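Local atomic coordinates of death domain of TUBE (Drosophila melanogaster, PDB entry 1D2Z), a protein that recruits the kinase Pelle to the plasma membrane and activates it, binding Death domain to Death domain, in the Toll pathway that sets embryonic dorsoventral polarity. Residues S30-L35 / Q73-A78; D93-S98 / E103-G108; A122-A127 / P136-D141. All coordinates share one frame; numbering follows the deposited sequence.

Contact 1: residues S30-L35 / Q73-A78; sequences SCWRKL and QIDEAA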
loop_
_atom_site.group_PDB
_atom_site.type_symbol
_atom_site.label_atom_id
_atom_site.label_comp_id
_atom_site.label_asym_id
_atom_site.label_seq_id
_atom_site.Cartn_x
_atom_site.Cartn_y
_atom_site.Cartn_z
ATOM N N SER B 30 3.227 5.543 -6.664
ATOM C CA SER B 30 2.877 6.932 -6.372
ATOM C C SER B 30 1.742 7.046 -5.346
ATOM O O SER B 30 0.899 7.936 -5.444
ATOM C CB SER B 30 2.484 7.645 -7.676
ATOM O OG SER B 30 3.482 7.473 -8.672
ATOM N N CYS B 31 1.737 6.158 -4.355
ATOM C CA CYS B 31 0.692 6.162 -3.335
ATOM C C CYS B 31 0.612 7.419 -2.477
ATOM O O CYS B 31 -0.425 7.686 -1.872
ATOM C CB CYS B 31 0.797 4.923 -2.445
ATOM S SG CYS B 31 0.236 3.411 -3.256
ATOM N N TRP B 32 1.692 8.197 -2.440
ATOM C CA TRP B 32 1.697 9.434 -1.660
ATOM C C TRP B 32 0.593 10.363 -2.164
ATOM O O TRP B 32 -0.001 11.112 -1.385
ATOM C CB TRP B 32 3.060 10.133 -1.733
ATOM C CG TRP B 32 3.484 10.526 -3.113
ATOM C CD1 TRP B 32 4.184 9.766 -4.000
ATOM C CD2 TRP B 32 3.248 11.784 -3.760
ATOM N NE1 TRP B 32 4.403 10.470 -5.157
ATOM C CE2 TRP B 32 3.842 11.712 -5.037
ATOM C CE3 TRP B 32 2.595 12.964 -3.382
ATOM C CZ2 TRP B 32 3.807 12.778 -5.946
ATOM C CZ3 TRP B 32 2.559 14.028 -4.286
ATOM C CH2 TRP B 32 3.163 13.924 -5.554
ATOM N N ARG B 33 0.312 10.294 -3.467
ATOM C CA ARG B 33 -0.737 11.119 -4.063
ATOM C C ARG B 33 -2.102 10.761 -3.489
ATOM O O ARG B 33 -2.912 11.641 -3.195
ATOM C CB ARG B 33 -0.766 10.968 -5.590
ATOM C CG ARG B 33 0.488 11.439 -6.289
ATOM C CD ARG B 33 0.261 11.621 -7.783
ATOM N NE ARG B 33 1.520 11.877 -8.476
ATOM C CZ ARG B 33 2.018 11.098 -9.433
ATOM N NH1 ARG B 33 1.358 10.015 -9.828
ATOM N NH2 ARG B 33 3.209 11.369 -9.953
ATOM N N LYS B 34 -2.348 9.465 -3.312
ATOM C CA LYS B 34 -3.619 8.997 -2.774
ATOM C C LYS B 34 -3.822 9.480 -1.340
ATOM O O LYS B 34 -4.918 9.902 -0.970
ATOM C CB LYS B 34 -3.694 7.474 -2.838
ATOM C CG LYS B 34 -3.517 6.911 -4.240
ATOM C CD LYS B 34 -3.620 5.396 -4.233
ATOM C CE LYS B 34 -3.329 4.826 -5.602
ATOM N NZ LYS B 34 -3.591 3.365 -5.651
ATOM N N LEU B 35 -2.769 9.406 -0.531
ATOM C CA LEU B 35 -2.846 9.860 0.856
ATOM C C LEU B 35 -3.049 11.376 0.908
ATOM O O LEU B 35 -3.960 11.865 1.575
ATOM C CB LEU B 35 -1.568 9.484 1.620
ATOM C CG LEU B 35 -1.340 10.116 3.003
ATOM C CD1 LEU B 35 -2.437 9.714 3.980
ATOM C CD2 LEU B 35 0.022 9.701 3.535
ATOM N N GLN B 73 2.950 20.554 -7.194
ATOM C CA GLN B 73 4.155 21.236 -6.724
ATOM C C GLN B 73 5.211 20.242 -6.262
ATOM O O GLN B 73 6.410 20.475 -6.436
ATOM C CB GLN B 73 3.828 22.211 -5.594
ATOM C CG GLN B 73 2.868 23.317 -5.993
ATOM C CD GLN B 73 2.681 24.349 -4.899
ATOM O OE1 GLN B 73 2.756 25.551 -5.152
ATOM N NE2 GLN B 73 2.437 23.887 -3.676
ATOM N N ILE B 74 4.755 19.135 -5.678
ATOM C CA ILE B 74 5.651 18.081 -5.211
ATOM C C ILE B 74 6.243 17.394 -6.443
ATOM O O ILE B 74 7.455 17.192 -6.526
ATOM C CB ILE B 74 4.902 17.030 -4.339
ATOM C CG1 ILE B 74 4.265 17.698 -3.114
ATOM C CG2 ILE B 74 5.863 15.933 -3.894
ATOM C CD1 ILE B 74 5.266 18.283 -2.132
ATOM N N ASP B 75 5.382 17.038 -7.395
ATOM C CA ASP B 75 5.832 16.393 -8.628
ATOM C C ASP B 75 6.829 17.290 -9.363
ATOM O O ASP B 75 7.929 16.856 -9.707
ATOM C CB ASP B 75 4.645 16.085 -9.550
ATOM C CG ASP B 75 3.869 14.850 -9.119
ATOM O OD1 ASP B 75 4.432 13.736 -9.193
ATOM O OD2 ASP B 75 2.693 14.992 -8.721
ATOM N N GLU B 76 6.444 18.550 -9.555
ATOM C CA GLU B 76 7.269 19.544 -10.240
ATOM C C GLU B 76 8.675 19.643 -9.658
ATOM O O GLU B 76 9.660 19.383 -10.352
ATOM C CB GLU B 76 6.604 20.921 -10.171
ATOM C CG GLU B 76 7.447 22.052 -10.758
ATOM C CD GLU B 76 6.997 23.423 -10.292
ATOM O OE1 GLU B 76 7.290 23.785 -9.131
ATOM O OE2 GLU B 76 6.351 24.141 -11.085
ATOM N N ALA B 77 8.756 20.019 -8.383
ATOM C CA ALA B 77 10.032 20.177 -7.697
ATOM C C ALA B 77 10.899 18.927 -7.752
ATOM O O ALA B 77 12.100 19.012 -8.018
ATOM C CB ALA B 77 9.805 20.600 -6.252
ATOM N N ALA B 78 10.285 17.770 -7.526
ATOM C CA ALA B 78 11.014 16.508 -7.541
ATOM C C ALA B 78 11.501 16.126 -8.933
ATOM O O ALA B 78 12.565 15.522 -9.077
ATOM C CB ALA B 78 10.159 15.397 -6.956
#

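Contact 2: residues D93-S98 / E103-G108; sequences DEWKTS and ERPTVG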
loop_
_atom_site.group_PDB
_atom_site.type_symbol
_atom_site.label_atom_id
_atom_site.label_comp_id
_atom_site.label_asym_id
_atom_site.label_seq_id
_atom_site.Cartn_x
_atom_site.Cartn_y
_atom_site.Cartn_z
ATOM N N ASP B 93 7.240 16.261 4.422
ATOM C CA ASP B 93 7.942 17.449 4.927
ATOM C C ASP B 93 7.000 18.651 4.937
ATOM O O ASP B 93 7.016 19.465 5.860
ATOM C CB ASP B 93 9.168 17.786 4.067
ATOM C CG ASP B 93 10.318 16.823 4.267
ATOM O OD1 ASP B 93 10.410 16.182 5.335
ATOM O OD2 ASP B 93 11.150 16.713 3.347
ATOM N N GLU B 94 6.181 18.753 3.895
ATOM C CA GLU B 94 5.217 19.834 3.773
ATOM C C GLU B 94 4.056 19.646 4.755
ATOM O O GLU B 94 3.654 20.584 5.439
ATOM C CB GLU B 94 4.683 19.888 2.336
ATOM C CG GLU B 94 3.630 20.962 2.073
ATOM C CD GLU B 94 4.191 22.375 2.126
ATOM O OE1 GLU B 94 5.304 22.609 1.601
ATOM O OE2 GLU B 94 3.506 23.258 2.686
ATOM N N TRP B 95 3.541 18.420 4.837
ATOM C CA TRP B 95 2.410 18.109 5.711
ATOM C C TRP B 95 2.720 18.186 7.209
ATOM O O TRP B 95 1.957 18.779 7.966
ATOM C CB TRP B 95 1.841 16.727 5.358
ATOM C CG TRP B 95 0.541 16.384 6.048
ATOM C CD1 TRP B 95 -0.430 17.256 6.457
ATOM C CD2 TRP B 95 0.093 15.074 6.431
ATOM N NE1 TRP B 95 -1.452 16.570 7.080
ATOM C CE2 TRP B 95 -1.156 15.232 7.077
ATOM C CE3 TRP B 95 0.626 13.783 6.294
ATOM C CZ2 TRP B 95 -1.880 14.144 7.589
ATOM C CZ3 TRP B 95 -0.091 12.703 6.803
ATOM C CH2 TRP B 95 -1.333 12.892 7.444
ATOM N N LYS B 96 3.848 17.609 7.622
ATOM C CA LYS B 96 4.254 17.577 9.032
ATOM C C LYS B 96 4.359 18.937 9.726
ATOM O O LYS B 96 4.151 19.034 10.937
ATOM C CB LYS B 96 5.584 16.832 9.183
ATOM C CG LYS B 96 6.790 17.624 8.689
ATOM C CD LYS B 96 8.063 16.816 8.710
ATOM C CE LYS B 96 9.243 17.691 8.313
ATOM N NZ LYS B 96 10.474 16.888 8.135
ATOM N N THR B 97 4.696 19.974 8.966
ATOM C CA THR B 97 4.842 21.320 9.519
ATOM C C THR B 97 3.601 22.169 9.282
ATOM O O THR B 97 3.529 23.311 9.735
ATOM C CB THR B 97 6.046 22.068 8.888
ATOM O OG1 THR B 97 5.790 22.304 7.498
ATOM C CG2 THR B 97 7.325 21.256 9.030
ATOM N N SER B 98 2.633 21.612 8.559
ATOM C CA SER B 98 1.405 22.334 8.242
ATOM C C SER B 98 0.499 22.541 9.450
ATOM O O SER B 98 0.651 21.884 10.483
ATOM C CB SER B 98 0.635 21.624 7.125
ATOM O OG SER B 98 0.081 20.401 7.570
ATOM N N GLU B 103 -3.204 21.306 14.770
ATOM C CA GLU B 103 -3.443 20.975 13.374
ATOM C C GLU B 103 -2.305 20.126 12.808
ATOM O O GLU B 103 -2.458 19.495 11.762
ATOM C CB GLU B 103 -3.624 22.260 12.563
ATOM C CG GLU B 103 -4.036 22.062 11.105
ATOM C CD GLU B 103 -5.449 21.537 10.927
ATOM O OE1 GLU B 103 -6.288 21.717 11.837
ATOM O OE2 GLU B 103 -5.724 20.955 9.858
ATOM N N ARG B 104 -1.175 20.099 13.513
ATOM C CA ARG B 104 -0.010 19.315 13.097
ATOM C C ARG B 104 -0.376 17.834 13.106
ATOM O O ARG B 104 -0.719 17.283 14.151
ATOM C CB ARG B 104 1.152 19.536 14.065
ATOM C CG ARG B 104 1.651 20.962 14.169
ATOM C CD ARG B 104 2.539 21.326 12.997
ATOM N NE ARG B 104 3.290 22.553 13.255
ATOM C CZ ARG B 104 2.770 23.775 13.225
ATOM N NH1 ARG B 104 1.485 23.949 12.942
ATOM N NH2 ARG B 104 3.533 24.827 13.484
ATOM N N PRO B 105 -0.269 17.161 11.949
ATOM C CA PRO B 105 -0.601 15.736 11.848
ATOM C C PRO B 105 0.195 14.825 12.777
ATOM O O PRO B 105 1.368 15.068 13.056
ATOM C CB PRO B 105 -0.331 15.430 10.380
ATOM C CG PRO B 105 0.742 16.413 10.018
ATOM C CD PRO B 105 0.239 17.667 10.662
ATOM N N THR B 106 -0.463 13.761 13.229
ATOM C CA THR B 106 0.131 12.782 14.131
ATOM C C THR B 106 0.154 11.384 13.516
ATOM O O THR B 106 -0.475 11.139 12.484
ATOM C CB THR B 106 -0.669 12.704 15.444
ATOM O OG1 THR B 106 -2.045 12.438 15.141
ATOM C CG2 THR B 106 -0.560 14.018 16.230
ATOM N N VAL B 107 0.861 10.471 14.180
ATOM C CA VAL B 107 0.977 9.083 13.749
ATOM C C VAL B 107 -0.391 8.388 13.707
ATOM O O VAL B 107 -0.638 7.549 12.836
ATOM C CB VAL B 107 1.915 8.281 14.691
ATOM C CG1 VAL B 107 1.890 6.796 14.339
ATOM C CG2 VAL B 107 3.345 8.813 14.597
ATOM N N GLY B 108 -1.258 8.732 14.659
ATOM C CA GLY B 108 -2.588 8.141 14.735
ATOM C C GLY B 108 -3.467 8.593 13.583
ATOM O O GLY B 108 -4.229 7.801 13.034
HETATM O O HOH W 1 3.551 16.928 12.558
HETATM O O HOH W 2 -2.005 20.268 9.324
#

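Contact 3: residues A122-A127 / P136-D141; sequences AADFVA and PARPVD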
loop_
_atom_site.group_PDB
_atom_site.type_symbol
_atom_site.label_atom_id
_atom_site.label_comp_id
_atom_site.label_asym_id
_atom_site.label_seq_id
_atom_site.Cartn_x
_atom_site.Cartn_y
_atom_site.Cartn_z
ATOM N N ALA B 122 1.906 0.639 3.875
ATOM C CA ALA B 122 2.312 1.764 4.706
ATOM C C ALA B 122 1.644 1.666 6.070
ATOM O O ALA B 122 2.293 1.868 7.103
ATOM C CB ALA B 122 1.948 3.086 4.026
ATOM N N ALA B 123 0.351 1.343 6.070
ATOM C CA ALA B 123 -0.410 1.218 7.307
ATOM C C ALA B 123 0.154 0.129 8.228
ATOM O O ALA B 123 0.261 0.342 9.434
ATOM C CB ALA B 123 -1.886 0.949 7.003
ATOM N N ASP B 124 0.495 -1.031 7.661
ATOM C CA ASP B 124 1.057 -2.149 8.436
ATOM C C ASP B 124 2.399 -1.744 9.043
ATOM O O ASP B 124 2.724 -2.113 10.176
ATOM C CB ASP B 124 1.258 -3.398 7.557
ATOM C CG ASP B 124 -0.055 -4.015 7.089
ATOM O OD1 ASP B 124 -1.132 -3.604 7.574
ATOM O OD2 ASP B 124 -0.011 -4.906 6.219
ATOM N N PHE B 125 3.174 -0.990 8.269
ATOM C CA PHE B 125 4.478 -0.511 8.711
ATOM C C PHE B 125 4.313 0.449 9.889
ATOM O O PHE B 125 5.024 0.342 10.885
ATOM C CB PHE B 125 5.205 0.194 7.564
ATOM C CG PHE B 125 6.496 0.851 7.982
ATOM C CD1 PHE B 125 7.633 0.085 8.230
ATOM C CD2 PHE B 125 6.567 2.230 8.147
ATOM C CE1 PHE B 125 8.827 0.687 8.640
ATOM C CE2 PHE B 125 7.752 2.840 8.553
ATOM C CZ PHE B 125 8.884 2.067 8.801
ATOM N N VAL B 126 3.384 1.390 9.769
ATOM C CA VAL B 126 3.141 2.353 10.835
ATOM C C VAL B 126 2.614 1.666 12.097
ATOM O O VAL B 126 3.019 2.006 13.211
ATOM C CB VAL B 126 2.163 3.469 10.380
ATOM C CG1 VAL B 126 1.706 4.309 11.574
ATOM C CG2 VAL B 126 2.843 4.368 9.332
ATOM N N ALA B 127 1.734 0.685 11.920
ATOM C CA ALA B 127 1.165 -0.035 13.060
ATOM C C ALA B 127 2.221 -0.836 13.818
ATOM O O ALA B 127 2.351 -0.712 15.036
ATOM C CB ALA B 127 0.041 -0.954 12.601
ATOM N N PRO B 136 -3.714 -3.368 10.917
ATOM C CA PRO B 136 -5.150 -3.081 10.798
ATOM C C PRO B 136 -5.911 -4.145 10.010
ATOM O O PRO B 136 -5.335 -4.848 9.179
ATOM C CB PRO B 136 -5.173 -1.722 10.085
ATOM C CG PRO B 136 -3.909 -1.741 9.272
ATOM C CD PRO B 136 -2.916 -2.320 10.255
ATOM N N ALA B 137 -7.203 -4.264 10.296
ATOM C CA ALA B 137 -8.070 -5.232 9.625
ATOM C C ALA B 137 -8.277 -4.865 8.153
ATOM O O ALA B 137 -8.255 -3.690 7.781
ATOM C CB ALA B 137 -9.421 -5.317 10.346
ATOM N N ARG B 138 -8.463 -5.885 7.323
ATOM C CA ARG B 138 -8.682 -5.704 5.896
ATOM C C ARG B 138 -10.170 -5.747 5.560
ATOM O O ARG B 138 -10.969 -6.313 6.309
ATOM C CB ARG B 138 -7.980 -6.823 5.117
ATOM C CG ARG B 138 -6.484 -6.921 5.357
ATOM C CD ARG B 138 -5.810 -5.615 5.004
ATOM N NE ARG B 138 -4.362 -5.706 5.108
ATOM C CZ ARG B 138 -3.559 -6.021 4.099
ATOM N NH1 ARG B 138 -4.063 -6.280 2.893
ATOM N NH2 ARG B 138 -2.244 -6.063 4.297
ATOM N N PRO B 139 -10.566 -5.120 4.440
ATOM C CA PRO B 139 -11.977 -5.125 4.031
ATOM C C PRO B 139 -12.302 -6.544 3.549
ATOM O O PRO B 139 -11.387 -7.355 3.352
ATOM C CB PRO B 139 -11.998 -4.146 2.852
ATOM C CG PRO B 139 -10.818 -3.255 3.108
ATOM C CD PRO B 139 -9.777 -4.225 3.577
ATOM N N VAL B 140 -13.586 -6.847 3.368
ATOM C CA VAL B 140 -13.991 -8.176 2.901
ATOM C C VAL B 140 -13.897 -8.280 1.386
ATOM O O VAL B 140 -13.628 -9.350 0.846
ATOM C CB VAL B 140 -15.439 -8.557 3.344
ATOM C CG1 VAL B 140 -15.500 -8.736 4.850
ATOM C CG2 VAL B 140 -16.444 -7.512 2.884
ATOM N N ASP B 141 -14.113 -7.159 0.706
ATOM C CA ASP B 141 -14.059 -7.119 -0.749
ATOM C C ASP B 141 -13.027 -6.113 -1.238
ATOM O O ASP B 141 -12.574 -5.244 -0.483
ATOM C CB ASP B 141 -15.433 -6.753 -1.328
ATOM C CG ASP B 141 -16.494 -7.810 -1.047
ATOM O OD1 ASP B 141 -16.270 -8.994 -1.389
ATOM O OD2 ASP B 141 -17.561 -7.453 -0.499
HETATM O O HOH W 3 -3.306 -5.314 7.537
#

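Contact 1: residues S30-L35 / Q73-A78
W32 carries I74 on one face of its indole, R33 on the other and D75 at the edge. Over the first face lies the CG2 methyl of I74, which makes a CH-pi contact 4.1 Å from the centroid of the six-membered ring. The opposite face is covered from within its own segment by R33 CG, 3.4 Å above the plane and over the centre of the ring. At the outer edge stands the D75 carboxylate, with OD2 3.4 Å from W32 CH2; the ring and carboxylate planes are turned 47° against each other. The indole reaches this place because CG sits in the crowded position between the backbone N and the carbonyl carbon (chi1 60°).

D75 also receives the guanidinium of R33. R33 NH2 donates to D75 OD1 at 2.8 Å in a nearly straight bond of 169°, on the syn side of the oxygen but tilted from the carboxylate plane, while the acceptor lies in the guanidinium plane. R33 NE adds a weak bond to D75 OD2 at 3.3 Å. D75 OD1 has a second charged partner in K87 NZ, so two cations share this carboxylate and would be expected to favour its ionised form.

The helix segments run roughly antiparallel with their axes 12.2 Å apart, a gap bridged by side chains. W32 further packs on V71, K87 and S88. An aromatic ring wedged between helices 31-38, 68-80 and 87-96, with a salt bridge along its rim, is characteristic of the helix-helix packing that builds the six-helix bundle of a Death domain.

Contact 2: residues D93-S98 / E103-G108
K96 and S98, where helix 87-96 gives way to loop, bring their CA atoms within 5.9 Å of those of P105 and R104 respectively, so the returning chain passes close beside this junction. P105 turns its CB-CG side onto one face of W95: its CG stands 3.6 Å from the centroid of the five-membered ring and only 8° off the normal, a CH-pi contact, while CB shifts toward the six-membered ring and meets CE2 at 3.4 Å. P105 CG also touches W95 O, the carbonyl that accepts S98 N and, on a lone pair in its plane, S98 OG.

R104 folds back over the junction because its chain bends at chi2 (-79°). Its CD comes 3.2 Å from S98 O, and T97 O lies over the centre of one guanidinium face. R104 NH1 makes a weak, bent bond to S98 O (3.3 Å, 127°), whereas the buried NE has no hydrogen-bond partner. Two waters supply further polar links: one donates to K96 O and P105 O, the other to S98 OG and E103 O.

On the bundle side, W95 also packs against L11, I39 and, from helix 107-116, L110 and L113. T106 is the N-cap of that helix, its OG1 making a weak bond to V109 N and another hydrogen bond to S49 OG; the contact spans the loop from helix 87-96 to helix 107-116, two consecutive helices of the Death-domain bundle.

Contact 3: residues A122-A127 / P136-D141
D124 and R138 cross at about a right angle, with the carboxylate and guanidinium planes 33° apart. R138 NH2 approaches the syn lone pair of D124 OD2 at 3.2 Å, and the oxygen lies at the guanidinium edge, near its plane; the N-H...O angle of 141° makes this a bent hydrogen bond within the salt bridge. The salt bridge joins loop 136-141 to the helix through OD2; OD1 works through a water. D124 OD1 takes a hydrogen from water 3 at 2.8 Å. The same water donates to P136 O and accepts from R138 NE at 2.7 Å, in the guanidinium plane, so one molecule ties the helix side chain to both the backbone and the side chain of the loop. With NE and NH2 both engaged, the guanidinium has its rotation restricted; the bend at chi2 (-58°) turns the arginine back to the helix.

P136 crosses D124 obliquely and lays its ring on the helix surface. P136 CD sits 3.5 Å from D124 OD1 and 4.0 Å from A127 CB, and CG faces A123 CB at 4.1 Å. A123 and A127, one helical turn apart, present their CB methyls to the ring.

The polar ends continue into the Pelle Death domain of the complex: D124 OD2 accepts from N74 ND2 of the Pelle chain, and R138 NH1 donates to Y73 O of that chain as well as to G144 O of its own. Segment 136-141 follows helix 120-130, touches it through P136 and R138 and then leads away, with R138 and P139 also touching F120. On other sides of the same helix, A122 and V126 pack on L114 of helix 107-116, and F125 meets R21 and I25 of helix 16-27.

In the fold
Contacts 1 and 2 are partly buried and centre on tryptophans: W32 joins separate helices, while W95 meets the proline of the loop that follows its own helix. Helix 87-96 serves both, carrying segment 93-98 and packing on W32 through K87 and S88. Contact 3 is buried and has no aromatic ring; it combines a proline on alanine methyls with a salt bridge like that of contact 1 and a bridging water like those of contact 2. It lies at the Pelle interface, which segment 30-35 also reaches through K34; only contact 2 lies away from it. Contacts 2 and 3, on opposite sides of the chain's centre, touch through V107 CG1 and V126 CG1 at 3.7 Å.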